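PDB 3AX6: phosphoribosylaminoimidazole carboxylase, ATPase subunit from Thermotoga maritima, which probably catalyses the ATP-dependent carboxylation of 5-aminoimidazole ribonucleotide with bicarbonate to N5-carboxyaminoimidazole ribonucleotide in purine biosynthesis. Local coordinates for residues P134-R140 with E165-F171; F107-I113 with S230-L235; L124-R129 with I152-L158. All blocks are in the same frame, centred on the assembly; numbering follows the deposited sequence.

Contact 1 of 3, residues P134-R140 with E165-F171; sequences PVVQKAR and ETYLEEF. With ADP (adenosine-5'-diphosphate), chain E.
Val136 and Lys138 pair with Glu169 and Tyr167 in an antiparallel β ladder, the two inner strands of the four-stranded sheet of the ATP-grasp domain, and ADP lies against one face of it. Here the packing is tight. The Val136–Glu169 and Lys138–Tyr167 pairs are hydrogen-bonded; between them Gln137 stands opposite Leu168 as a non-hydrogen-bonded pair, side chains on the face turned from the nucleotide. On that face Ile162 N holds Gln137 OE1, and Gln137 NE2 donates a bent bond of 2.9 Å to Thr166 OG1, which is tilted out of the amide plane. Lys138 leaves with CG anti to its carbonyl carbon (chi1 -64°); its extended chain runs past the Tyr167 hydroxyl and brings NZ to N7 of ADP (3.0 Å) and to the α-phosphate oxygen O1A. NZ also forms a salt bridge with Glu169 OE2 at 3.1 Å, coming from above the carboxylate plane. That same oxygen accepts from ADP N6, and Glu170 O takes a second N6 bond of 3.1 Å, so side chain and main chain both read the amino group. One face of the Phe171 ring covers the C2 corner of the adenine, CD1 to ADP C2 3.6 Å, while Val136 CG2 meets its ring edge.

The ends are looser. At one, Arg140 N still bonds Glu165 O, but the guanidinium only feels the carboxylate as a nearby charge, NH1 to OE2 4.2 Å, and makes its salt bridge with Asp100. At the other, a water 2.7 Å from Pro134 O bridges to Phe171 N.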
loop_
_atom_site.group_PDB
_atom_site.type_symbol
_atom_site.label_atom_id
_atom_site.label_comp_id
_atom_site.label_asym_id
_atom_site.label_seq_id
_atom_site.Cartn_x
_atom_site.Cartn_y
_atom_site.Cartn_z
ATOM N N PRO A 134 -14.618 42.745 -12.994
ATOM C CA PRO A 134 -13.531 41.948 -13.560
ATOM C C PRO A 134 -14.085 40.700 -14.222
ATOM O O PRO A 134 -15.218 40.297 -13.950
ATOM C CB PRO A 134 -12.701 41.607 -12.338
ATOM C CG PRO A 134 -13.772 41.350 -11.318
ATOM C CD PRO A 134 -14.717 42.522 -11.540
ATOM N N VAL A 135 -13.286 40.094 -15.092
ATOM C CA VAL A 135 -13.690 38.869 -15.771
ATOM C C VAL A 135 -12.476 37.942 -15.858
ATOM O O VAL A 135 -11.335 38.398 -15.917
ATOM C CB VAL A 135 -14.253 39.153 -17.183
ATOM C CG1 VAL A 135 -13.152 39.613 -18.112
ATOM C CG2 VAL A 135 -14.932 37.913 -17.719
ATOM N N VAL A 136 -12.725 36.638 -15.850
ATOM C CA VAL A 136 -11.641 35.666 -15.902
ATOM C C VAL A 136 -11.435 35.079 -17.291
ATOM O O VAL A 136 -12.378 34.596 -17.920
ATOM C CB VAL A 136 -11.895 34.513 -14.918
ATOM C CG1 VAL A 136 -10.670 33.618 -14.834
ATOM C CG2 VAL A 136 -12.242 35.068 -13.558
ATOM N N GLN A 137 -10.195 35.135 -17.766
ATOM C CA GLN A 137 -9.839 34.588 -19.069
ATOM C C GLN A 137 -9.034 33.299 -18.869
ATOM O O GLN A 137 -8.147 33.229 -18.016
ATOM C CB GLN A 137 -9.009 35.596 -19.879
ATOM C CG GLN A 137 -8.533 35.033 -21.219
ATOM C CD GLN A 137 -7.538 35.926 -21.939
ATOM O OE1 GLN A 137 -6.557 36.383 -21.355
ATOM N NE2 GLN A 137 -7.781 36.161 -23.225
ATOM N N LYS A 138 -9.354 32.281 -19.660
ATOM C CA LYS A 138 -8.675 31.000 -19.560
ATOM C C LYS A 138 -8.293 30.460 -20.923
ATOM O O LYS A 138 -9.059 30.565 -21.877
ATOM C CB LYS A 138 -9.578 29.979 -18.863
ATOM C CG LYS A 138 -9.915 30.327 -17.428
ATOM C CD LYS A 138 -10.759 29.243 -16.782
ATOM C CE LYS A 138 -10.780 29.410 -15.279
ATOM N NZ LYS A 138 -11.569 28.351 -14.613
ATOM N N ALA A 139 -7.103 29.880 -21.011
ATOM C CA ALA A 139 -6.653 29.294 -22.264
ATOM C C ALA A 139 -7.531 28.069 -22.518
ATOM O O ALA A 139 -7.918 27.375 -21.574
ATOM C CB ALA A 139 -5.193 28.882 -22.159
ATOM N N ARG A 140 -7.863 27.809 -23.780
ATOM C CA ARG A 140 -8.687 26.652 -24.107
ATOM C C ARG A 140 -7.901 25.373 -23.866
ATOM O O ARG A 140 -8.423 24.411 -23.306
ATOM C CB ARG A 140 -9.131 26.691 -25.567
ATOM C CG ARG A 140 -10.089 27.806 -25.893
ATOM C CD ARG A 140 -10.614 27.665 -27.311
ATOM N NE ARG A 140 -11.423 26.460 -27.470
ATOM C CZ ARG A 140 -12.166 26.193 -28.541
ATOM N NH1 ARG A 140 -12.201 27.046 -29.558
ATOM N NH2 ARG A 140 -12.885 25.079 -28.592
ATOM N N GLU A 165 -6.290 31.111 -28.458
ATOM C CA GLU A 165 -7.694 30.786 -28.281
ATOM C C GLU A 165 -7.999 30.589 -26.809
ATOM O O GLU A 165 -7.530 29.642 -26.179
ATOM C CB GLU A 165 -8.034 29.523 -29.059
ATOM C CG GLU A 165 -7.800 29.671 -30.538
ATOM C CD GLU A 165 -7.903 28.358 -31.262
ATOM O OE1 GLU A 165 -7.712 28.349 -32.495
ATOM O OE2 GLU A 165 -8.172 27.335 -30.598
ATOM N N THR A 166 -8.784 31.505 -26.264
ATOM C CA THR A 166 -9.157 31.455 -24.866
ATOM C C THR A 166 -10.652 31.659 -24.809
ATOM O O THR A 166 -11.288 31.897 -25.829
ATOM C CB THR A 166 -8.503 32.598 -24.069
ATOM O OG1 THR A 166 -9.056 33.848 -24.494
ATOM C CG2 THR A 166 -6.996 32.616 -24.290
ATOM N N TYR A 167 -11.212 31.545 -23.616
ATOM C CA TYR A 167 -12.630 31.780 -23.429
ATOM C C TYR A 167 -12.726 32.598 -22.156
ATOM O O TYR A 167 -11.752 32.724 -21.418
ATOM C CB TYR A 167 -13.419 30.466 -23.314
ATOM C CG TYR A 167 -13.154 29.643 -22.069
ATOM C CD1 TYR A 167 -11.972 28.912 -21.921
ATOM C CD2 TYR A 167 -14.093 29.587 -21.039
ATOM C CE1 TYR A 167 -11.735 28.144 -20.774
ATOM C CE2 TYR A 167 -13.864 28.824 -19.890
ATOM C CZ TYR A 167 -12.686 28.106 -19.765
ATOM O OH TYR A 167 -12.466 27.358 -18.628
ATOM N N LEU A 168 -13.892 33.173 -21.911
ATOM C CA LEU A 168 -14.100 33.988 -20.729
ATOM C C LEU A 168 -15.142 33.359 -19.819
ATOM O O LEU A 168 -15.995 32.590 -20.267
ATOM C CB LEU A 168 -14.589 35.380 -21.144
ATOM C CG LEU A 168 -13.636 36.562 -21.301
ATOM C CD1 LEU A 168 -12.423 36.201 -22.119
ATOM C CD2 LEU A 168 -14.405 37.695 -21.956
ATOM N N GLU A 169 -15.058 33.672 -18.535
ATOM C CA GLU A 169 -16.053 33.201 -17.586
ATOM C C GLU A 169 -16.173 34.212 -16.456
ATOM O O GLU A 169 -15.224 34.942 -16.147
ATOM C CB GLU A 169 -15.741 31.786 -17.068
ATOM C CG GLU A 169 -14.522 31.596 -16.198
ATOM C CD GLU A 169 -14.383 30.140 -15.748
ATOM O OE1 GLU A 169 -14.363 29.248 -16.620
ATOM O OE2 GLU A 169 -14.298 29.881 -14.528
ATOM N N GLU A 170 -17.358 34.276 -15.865
ATOM C CA GLU A 170 -17.626 35.223 -14.794
ATOM C C GLU A 170 -16.742 34.975 -13.585
ATOM O O GLU A 170 -16.358 33.836 -13.308
ATOM C CB GLU A 170 -19.094 35.144 -14.382
ATOM C CG GLU A 170 -19.482 33.830 -13.728
ATOM C CD GLU A 170 -20.910 33.840 -13.232
ATOM O OE1 GLU A 170 -21.264 34.786 -12.494
ATOM O OE2 GLU A 170 -21.672 32.908 -13.573
ATOM N N PHE A 171 -16.427 36.049 -12.869
ATOM C CA PHE A 171 -15.603 35.946 -11.677
ATOM C C PHE A 171 -16.441 35.367 -10.547
ATOM O O PHE A 171 -17.506 35.887 -10.225
ATOM C CB PHE A 171 -15.076 37.314 -11.251
ATOM C CG PHE A 171 -14.129 37.248 -10.095
ATOM C CD1 PHE A 171 -12.805 36.876 -10.288
ATOM C CD2 PHE A 171 -14.572 37.503 -8.803
ATOM C CE1 PHE A 171 -11.931 36.755 -9.206
ATOM C CE2 PHE A 171 -13.711 37.386 -7.714
ATOM C CZ PHE A 171 -12.386 37.010 -7.914
HETATM P PB ADP E . -5.431 25.611 -13.541
HETATM O O1B ADP E . -5.926 24.549 -12.620
HETATM O O2B ADP E . -4.168 26.357 -12.852
HETATM O O3B ADP E . -4.970 24.895 -14.993
HETATM P PA ADP E . -7.784 26.888 -12.777
HETATM O O1A ADP E . -9.085 26.819 -13.485
HETATM O O2A ADP E . -7.755 25.736 -11.635
HETATM O O3A ADP E . -6.585 26.729 -13.897
HETATM O "O5'" ADP E . -7.640 28.373 -12.123
HETATM C "C5'" ADP E . -6.755 28.299 -10.993
HETATM C "C4'" ADP E . -7.290 29.149 -9.835
HETATM O "O4'" ADP E . -7.872 30.400 -10.327
HETATM C "C3'" ADP E . -8.404 28.418 -9.066
HETATM O "O3'" ADP E . -7.884 27.554 -8.045
HETATM C "C2'" ADP E . -9.250 29.568 -8.525
HETATM O "O2'" ADP E . -8.779 30.002 -7.248
HETATM C "C1'" ADP E . -9.118 30.656 -9.610
HETATM N N9 ADP E . -10.285 30.668 -10.516
HETATM C C8 ADP E . -10.535 29.816 -11.566
HETATM N N7 ADP E . -11.661 30.117 -12.139
HETATM C C5 ADP E . -12.214 31.176 -11.509
HETATM C C6 ADP E . -13.405 31.935 -11.670
HETATM N N6 ADP E . -14.300 31.625 -12.668
HETATM N N1 ADP E . -13.645 32.965 -10.828
HETATM C C2 ADP E . -12.791 33.283 -9.851
HETATM N N3 ADP E . -11.661 32.595 -9.664
HETATM C C4 ADP E . -11.338 31.548 -10.457
HETATM O O HOH W 1 -17.256 38.476 -14.223
HETATM O O HOH W 2 -11.646 25.945 -16.054
#

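Contact 2 of 3, residues F107-I113 with S230-L235; sequences FLKKNGI and SVVEAL
Phe107 points its ring out of helix 101-110 at residues 230-235 of helix 218-235, where Ala234 and Leu235 receive it. With CG anti to the backbone nitrogen (chi1 169°), the ring reaches across so that its far end does the touching: CZ lies 3.6 Å from Ala234 CB, and the backbone carbon of Ala234 sits in the ring plane at its edge. The leucine side chain passes at a slant; because its CD2 crowds Val231 O in the model, the pose of Leu235, CD1 included, is only approximate.

One turn on from Phe107, Asn111 CB reaches the same Ala234 CB, at 4.0 Å. Ile113 and Val231 cross at about a right angle and touch by their methyls, CG2 to CG2 3.9 Å; the other branch of Ile113 brings CD1 near Ser230, though its fine placing is doubtful. Ile113 follows the Schellman motif that ends helix 101-110, with Gly112 at positive phi and Ile113 N bonded to Leu108 O. Both segments belong to the ATP-grasp domain, and Leu108, Ile113 and Val231 also pack on strand 253-259 of the large antiparallel sheet.

The Ser230 hydroxyl bonds Ile227 O in its own helix, and a water links it weakly to Gly112 O. The two segments are therefore held together chiefly by the fit of apolar surfaces, with little directional bonding to fix them against each other.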
loop_
_atom_site.group_PDB
_atom_site.type_symbol
_atom_site.label_atom_id
_atom_site.label_comp_id
_atom_site.label_asym_id
_atom_site.label_seq_id
_atom_site.Cartn_x
_atom_site.Cartn_y
_atom_site.Cartn_z
ATOM N N PHE A 107 -19.882 21.026 -22.767
ATOM C CA PHE A 107 -20.421 19.714 -22.416
ATOM C C PHE A 107 -21.178 19.718 -21.098
ATOM O O PHE A 107 -22.288 19.193 -21.003
ATOM C CB PHE A 107 -19.299 18.675 -22.337
ATOM C CG PHE A 107 -19.727 17.377 -21.724
ATOM C CD1 PHE A 107 -19.535 17.139 -20.372
ATOM C CD2 PHE A 107 -20.347 16.399 -22.495
ATOM C CE1 PHE A 107 -19.953 15.939 -19.793
ATOM C CE2 PHE A 107 -20.770 15.196 -21.930
ATOM C CZ PHE A 107 -20.571 14.966 -20.575
ATOM N N LEU A 108 -20.568 20.293 -20.073
ATOM C CA LEU A 108 -21.211 20.348 -18.771
ATOM C C LEU A 108 -22.519 21.128 -18.879
ATOM O O LEU A 108 -23.546 20.711 -18.336
ATOM C CB LEU A 108 -20.272 21.004 -17.755
ATOM C CG LEU A 108 -18.973 20.229 -17.494
ATOM C CD1 LEU A 108 -17.976 21.088 -16.721
ATOM C CD2 LEU A 108 -19.299 18.951 -16.744
ATOM N N LYS A 109 -22.479 22.250 -19.594
ATOM C CA LYS A 109 -23.665 23.084 -19.774
ATOM C C LYS A 109 -24.771 22.319 -20.501
ATOM O O LYS A 109 -25.955 22.466 -20.189
ATOM C CB LYS A 109 -23.315 24.347 -20.561
ATOM C CG LYS A 109 -24.510 25.240 -20.847
ATOM C CD LYS A 109 -24.112 26.502 -21.600
ATOM C CE LYS A 109 -25.337 27.350 -21.915
ATOM N NZ LYS A 109 -26.131 27.652 -20.687
ATOM N N LYS A 110 -24.375 21.495 -21.467
ATOM C CA LYS A 110 -25.333 20.710 -22.230
ATOM C C LYS A 110 -25.982 19.623 -21.373
ATOM O O LYS A 110 -27.056 19.118 -21.708
ATOM C CB LYS A 110 -24.644 20.103 -23.461
ATOM C CG LYS A 110 -25.515 19.157 -24.271
ATOM C CD LYS A 110 -24.996 18.992 -25.696
ATOM C CE LYS A 110 -25.233 20.261 -26.521
ATOM N NZ LYS A 110 -24.934 20.075 -27.975
ATOM N N ASN A 111 -25.345 19.271 -20.259
ATOM C CA ASN A 111 -25.910 18.249 -19.380
ATOM C C ASN A 111 -26.473 18.776 -18.063
ATOM O O ASN A 111 -26.753 17.998 -17.154
ATOM C CB ASN A 111 -24.884 17.154 -19.096
ATOM C CG ASN A 111 -24.614 16.290 -20.309
ATOM O OD1 ASN A 111 -23.853 16.668 -21.203
ATOM N ND2 ASN A 111 -25.256 15.126 -20.356
ATOM N N GLY A 112 -26.639 20.093 -17.959
ATOM C CA GLY A 112 -27.197 20.674 -16.749
ATOM C C GLY A 112 -26.296 20.689 -15.528
ATOM O O GLY A 112 -26.761 20.920 -14.412
ATOM N N ILE A 113 -25.010 20.433 -15.733
ATOM C CA ILE A 113 -24.032 20.431 -14.647
ATOM C C ILE A 113 -23.704 21.882 -14.292
ATOM O O ILE A 113 -23.244 22.633 -15.141
ATOM C CB ILE A 113 -22.733 19.732 -15.092
ATOM C CG1 ILE A 113 -23.034 18.294 -15.523
ATOM C CG2 ILE A 113 -21.713 19.772 -13.980
ATOM C CD1 ILE A 113 -23.630 17.432 -14.436
ATOM N N SER A 230 -22.828 13.139 -11.166
ATOM C CA SER A 230 -23.537 13.453 -12.399
ATOM C C SER A 230 -22.567 13.750 -13.547
ATOM O O SER A 230 -22.903 13.563 -14.719
ATOM C CB SER A 230 -24.454 14.649 -12.182
ATOM O OG SER A 230 -23.691 15.829 -12.018
ATOM N N VAL A 231 -21.369 14.221 -13.212
ATOM C CA VAL A 231 -20.365 14.521 -14.235
ATOM C C VAL A 231 -19.882 13.235 -14.909
ATOM O O VAL A 231 -19.909 13.108 -16.133
ATOM C CB VAL A 231 -19.128 15.234 -13.648
ATOM C CG1 VAL A 231 -18.022 15.279 -14.696
ATOM C CG2 VAL A 231 -19.488 16.643 -13.205
ATOM N N VAL A 232 -19.446 12.281 -14.098
ATOM C CA VAL A 232 -18.957 11.025 -14.628
ATOM C C VAL A 232 -20.099 10.244 -15.286
ATOM O O VAL A 232 -19.871 9.479 -16.226
ATOM C CB VAL A 232 -18.276 10.191 -13.514
ATOM C CG1 VAL A 232 -19.217 10.025 -12.341
ATOM C CG2 VAL A 232 -17.855 8.835 -14.056
ATOM N N GLU A 233 -21.326 10.453 -14.811
ATOM C CA GLU A 233 -22.476 9.768 -15.392
ATOM C C GLU A 233 -22.760 10.319 -16.787
ATOM O O GLU A 233 -23.045 9.563 -17.717
ATOM C CB GLU A 233 -23.723 9.946 -14.520
ATOM C CG GLU A 233 -23.780 9.081 -13.267
ATOM C CD GLU A 233 -24.149 7.632 -13.546
ATOM O OE1 GLU A 233 -24.516 6.921 -12.586
ATOM O OE2 GLU A 233 -24.070 7.198 -14.715
ATOM N N ALA A 234 -22.681 11.638 -16.931
ATOM C CA ALA A 234 -22.928 12.270 -18.223
ATOM C C ALA A 234 -21.857 11.821 -19.206
ATOM O O ALA A 234 -22.136 11.552 -20.371
ATOM C CB ALA A 234 -22.907 13.788 -18.082
ATOM N N LEU A 235 -20.624 11.746 -18.728
ATOM C CA LEU A 235 -19.516 11.312 -19.565
ATOM C C LEU A 235 -19.608 9.819 -19.850
ATOM O O LEU A 235 -19.011 9.340 -20.813
ATOM C CB LEU A 235 -18.163 11.566 -18.875
ATOM C CG LEU A 235 -17.452 12.921 -18.888
ATOM C CD1 LEU A 235 -17.473 13.484 -20.296
ATOM C CD2 LEU A 235 -18.116 13.867 -17.934
HETATM O O HOH W 3 -25.895 18.336 -12.616
#

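Contact 3 of 3, residues L124-R129 with I152-L158; sequences LESDVR and IKNEKDL
Glu155 OE1 takes a hydrogen bond of 2.7 Å from a water and faces the guanidinium of Arg129, whose NH2 lies 4.0 Å away in a long salt bridge. The oxygen stands well out of the guanidinium plane, so only charge acts between them. The same water donates to Glu125 OE1 as well, and by lying between two carboxylates it is likely to ease their mutual repulsion. Arg129 is modelled with CG too close to Glu125 O, which leaves its detailed pose uncertain.

Beneath this polar rim the contact is apolar, and Leu158 is its centre. A first torsion of -67° sends CG to the N side of its backbone, and the two methyls fork over the helix: CD1 lies 3.6 Å from Glu125 CG, crossing that extended chain at about a right angle, while CD2 meets Val128 CG2 at 3.9 Å. The other valine branch, CG1, touches Ile152 CD1 at 3.7 Å. With an alanine in place of Val128, Leu158 CD2 and Ile152 CD1 would both lose their methyl partners, and a gap would probably open between helix and loop.

Within the loop Asp157 OD2 accepts from Lys153 N through its anti lone pair and, in a salt bridge, from Lys153 NZ at 2.8 Å on the syn side.

Helix 124-129 packs across one face of the four-stranded sheet, with Val128 on Val135 and Leu124 on Gln137 of inner strand 135-139; Ile152 ends the neighbouring edge strand 149-152, its side chain against Val135, and the chain then turns out along the helix.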
loop_
_atom_site.group_PDB
_atom_site.type_symbol
_atom_site.label_atom_id
_atom_site.label_comp_id
_atom_site.label_asym_id
_atom_site.label_seq_id
_atom_site.Cartn_x
_atom_site.Cartn_y
_atom_site.Cartn_z
ATOM N N LEU A 124 -11.679 39.753 -28.295
ATOM C CA LEU A 124 -11.303 39.959 -26.900
ATOM C C LEU A 124 -11.888 41.192 -26.231
ATOM O O LEU A 124 -12.660 41.083 -25.279
ATOM C CB LEU A 124 -9.780 40.001 -26.757
ATOM C CG LEU A 124 -9.305 40.125 -25.305
ATOM C CD1 LEU A 124 -9.619 38.837 -24.562
ATOM C CD2 LEU A 124 -7.820 40.414 -25.265
ATOM N N GLU A 125 -11.513 42.365 -26.726
ATOM C CA GLU A 125 -11.981 43.616 -26.148
ATOM C C GLU A 125 -13.493 43.761 -26.112
ATOM O O GLU A 125 -14.048 44.143 -25.093
ATOM C CB GLU A 125 -11.367 44.807 -26.884
ATOM C CG GLU A 125 -11.560 46.130 -26.158
ATOM C CD GLU A 125 -10.660 47.228 -26.695
ATOM O OE1 GLU A 125 -10.671 48.335 -26.115
ATOM O OE2 GLU A 125 -9.942 46.989 -27.692
ATOM N N SER A 126 -14.165 43.456 -27.215
ATOM C CA SER A 126 -15.618 43.577 -27.252
ATOM C C SER A 126 -16.307 42.559 -26.348
ATOM O O SER A 126 -17.286 42.884 -25.674
ATOM C CB SER A 126 -16.130 43.417 -28.686
ATOM O OG SER A 126 -17.543 43.547 -28.741
ATOM N N ASP A 127 -15.799 41.328 -26.334
ATOM C CA ASP A 127 -16.388 40.277 -25.511
ATOM C C ASP A 127 -16.290 40.551 -24.015
ATOM O O ASP A 127 -17.279 40.420 -23.293
ATOM C CB ASP A 127 -15.753 38.919 -25.827
ATOM C CG ASP A 127 -16.197 38.364 -27.169
ATOM O OD1 ASP A 127 -17.403 38.445 -27.481
ATOM O OD2 ASP A 127 -15.343 37.830 -27.903
ATOM N N VAL A 128 -15.105 40.923 -23.543
ATOM C CA VAL A 128 -14.933 41.211 -22.124
ATOM C C VAL A 128 -15.899 42.311 -21.708
ATOM O O VAL A 128 -16.494 42.248 -20.634
ATOM C CB VAL A 128 -13.487 41.665 -21.794
ATOM C CG1 VAL A 128 -12.517 40.520 -21.999
ATOM C CG2 VAL A 128 -13.096 42.838 -22.667
ATOM N N ARG A 129 -16.056 43.309 -22.579
ATOM C CA ARG A 129 -16.941 44.445 -22.333
ATOM C C ARG A 129 -18.359 44.006 -21.979
ATOM O O ARG A 129 -18.916 44.446 -20.977
ATOM C CB ARG A 129 -17.001 45.352 -23.563
ATOM C CG ARG A 129 -15.665 45.910 -24.033
ATOM C CD ARG A 129 -15.485 47.373 -23.682
ATOM N NE ARG A 129 -15.153 47.567 -22.276
ATOM C CZ ARG A 129 -15.054 48.756 -21.694
ATOM N NH1 ARG A 129 -14.743 48.847 -20.409
ATOM N NH2 ARG A 129 -15.276 49.859 -22.399
ATOM N N ILE A 152 -8.930 39.716 -15.869
ATOM C CA ILE A 152 -8.953 41.029 -16.504
ATOM C C ILE A 152 -9.718 42.009 -15.606
ATOM O O ILE A 152 -10.950 42.079 -15.643
ATOM C CB ILE A 152 -9.620 40.952 -17.900
ATOM C CG1 ILE A 152 -8.872 39.936 -18.765
ATOM C CG2 ILE A 152 -9.592 42.320 -18.582
ATOM C CD1 ILE A 152 -9.453 39.740 -20.146
ATOM N N LYS A 153 -8.976 42.757 -14.798
ATOM C CA LYS A 153 -9.563 43.717 -13.871
ATOM C C LYS A 153 -10.020 45.025 -14.522
ATOM O O LYS A 153 -10.922 45.688 -14.014
ATOM C CB LYS A 153 -8.569 44.014 -12.747
ATOM C CG LYS A 153 -8.087 42.756 -12.010
ATOM C CD LYS A 153 -7.042 43.075 -10.949
ATOM C CE LYS A 153 -5.798 43.718 -11.556
ATOM N NZ LYS A 153 -5.115 42.833 -12.541
ATOM N N ASN A 154 -9.405 45.387 -15.646
ATOM C CA ASN A 154 -9.755 46.614 -16.366
ATOM C C ASN A 154 -9.171 46.614 -17.779
ATOM O O ASN A 154 -8.592 45.620 -18.217
ATOM C CB ASN A 154 -9.243 47.833 -15.598
ATOM C CG ASN A 154 -7.799 47.684 -15.157
ATOM O OD1 ASN A 154 -6.905 47.461 -15.974
ATOM N ND2 ASN A 154 -7.566 47.808 -13.858
ATOM N N GLU A 155 -9.326 47.727 -18.489
ATOM C CA GLU A 155 -8.803 47.859 -19.850
ATOM C C GLU A 155 -7.307 47.562 -19.938
ATOM O O GLU A 155 -6.866 46.803 -20.800
ATOM C CB GLU A 155 -9.041 49.271 -20.385
ATOM C CG GLU A 155 -10.422 49.531 -20.945
ATOM C CD GLU A 155 -10.547 50.935 -21.513
ATOM O OE1 GLU A 155 -11.513 51.188 -22.264
ATOM O OE2 GLU A 155 -9.682 51.786 -21.202
ATOM N N LYS A 156 -6.531 48.179 -19.051
ATOM C CA LYS A 156 -5.086 47.994 -19.035
ATOM C C LYS A 156 -4.666 46.535 -19.152
ATOM O O LYS A 156 -3.665 46.222 -19.799
ATOM C CB LYS A 156 -4.483 48.587 -17.754
ATOM C CG LYS A 156 -4.397 50.112 -17.723
ATOM C CD LYS A 156 -3.439 50.674 -18.781
ATOM C CE LYS A 156 -1.982 50.234 -18.579
ATOM N NZ LYS A 156 -1.723 48.808 -18.953
ATOM N N ASP A 157 -5.425 45.641 -18.529
ATOM C CA ASP A 157 -5.082 44.230 -18.564
ATOM C C ASP A 157 -5.306 43.561 -19.914
ATOM O O ASP A 157 -4.789 42.473 -20.157
ATOM C CB ASP A 157 -5.830 43.474 -17.463
ATOM C CG ASP A 157 -5.352 43.855 -16.075
ATOM O OD1 ASP A 157 -4.244 44.419 -15.964
ATOM O OD2 ASP A 157 -6.070 43.590 -15.093
ATOM N N LEU A 158 -6.057 44.206 -20.801
ATOM C CA LEU A 158 -6.295 43.620 -22.116
ATOM C C LEU A 158 -5.003 43.518 -22.933
ATOM O O LEU A 158 -4.917 42.728 -23.880
ATOM C CB LEU A 158 -7.340 44.431 -22.882
ATOM C CG LEU A 158 -8.759 44.405 -22.305
ATOM C CD1 LEU A 158 -9.704 45.115 -23.260
ATOM C CD2 LEU A 158 -9.213 42.969 -22.095
HETATM O O HOH W 4 -12.376 49.097 -23.693
#

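Contacts 1 and 3 are neighbours, their centres 10 Å apart: Val135 O lies 2.7 Å from Ile152 N, a probable hydrogen bond between adjoining strands, and Leu168 CD2 packs on Val128 CG1. Contact 3 thus backs the sheet on the side away from the nucleotide, with the Ile152 side chain still about 11 Å from ADP, whereas contact 1 binds it directly. Contact 2 stands apart, centred 20 Å from contact 1 and 30 Å from contact 3, touching neither. It joins the end of helix 101-110 and the turn after it to helix 218-235, beside the large sheet, which supplies Asn256 to the ADP pocket; the Leu108 side chain is about 8 Å from that of Asn256 and about 11 Å from ADP.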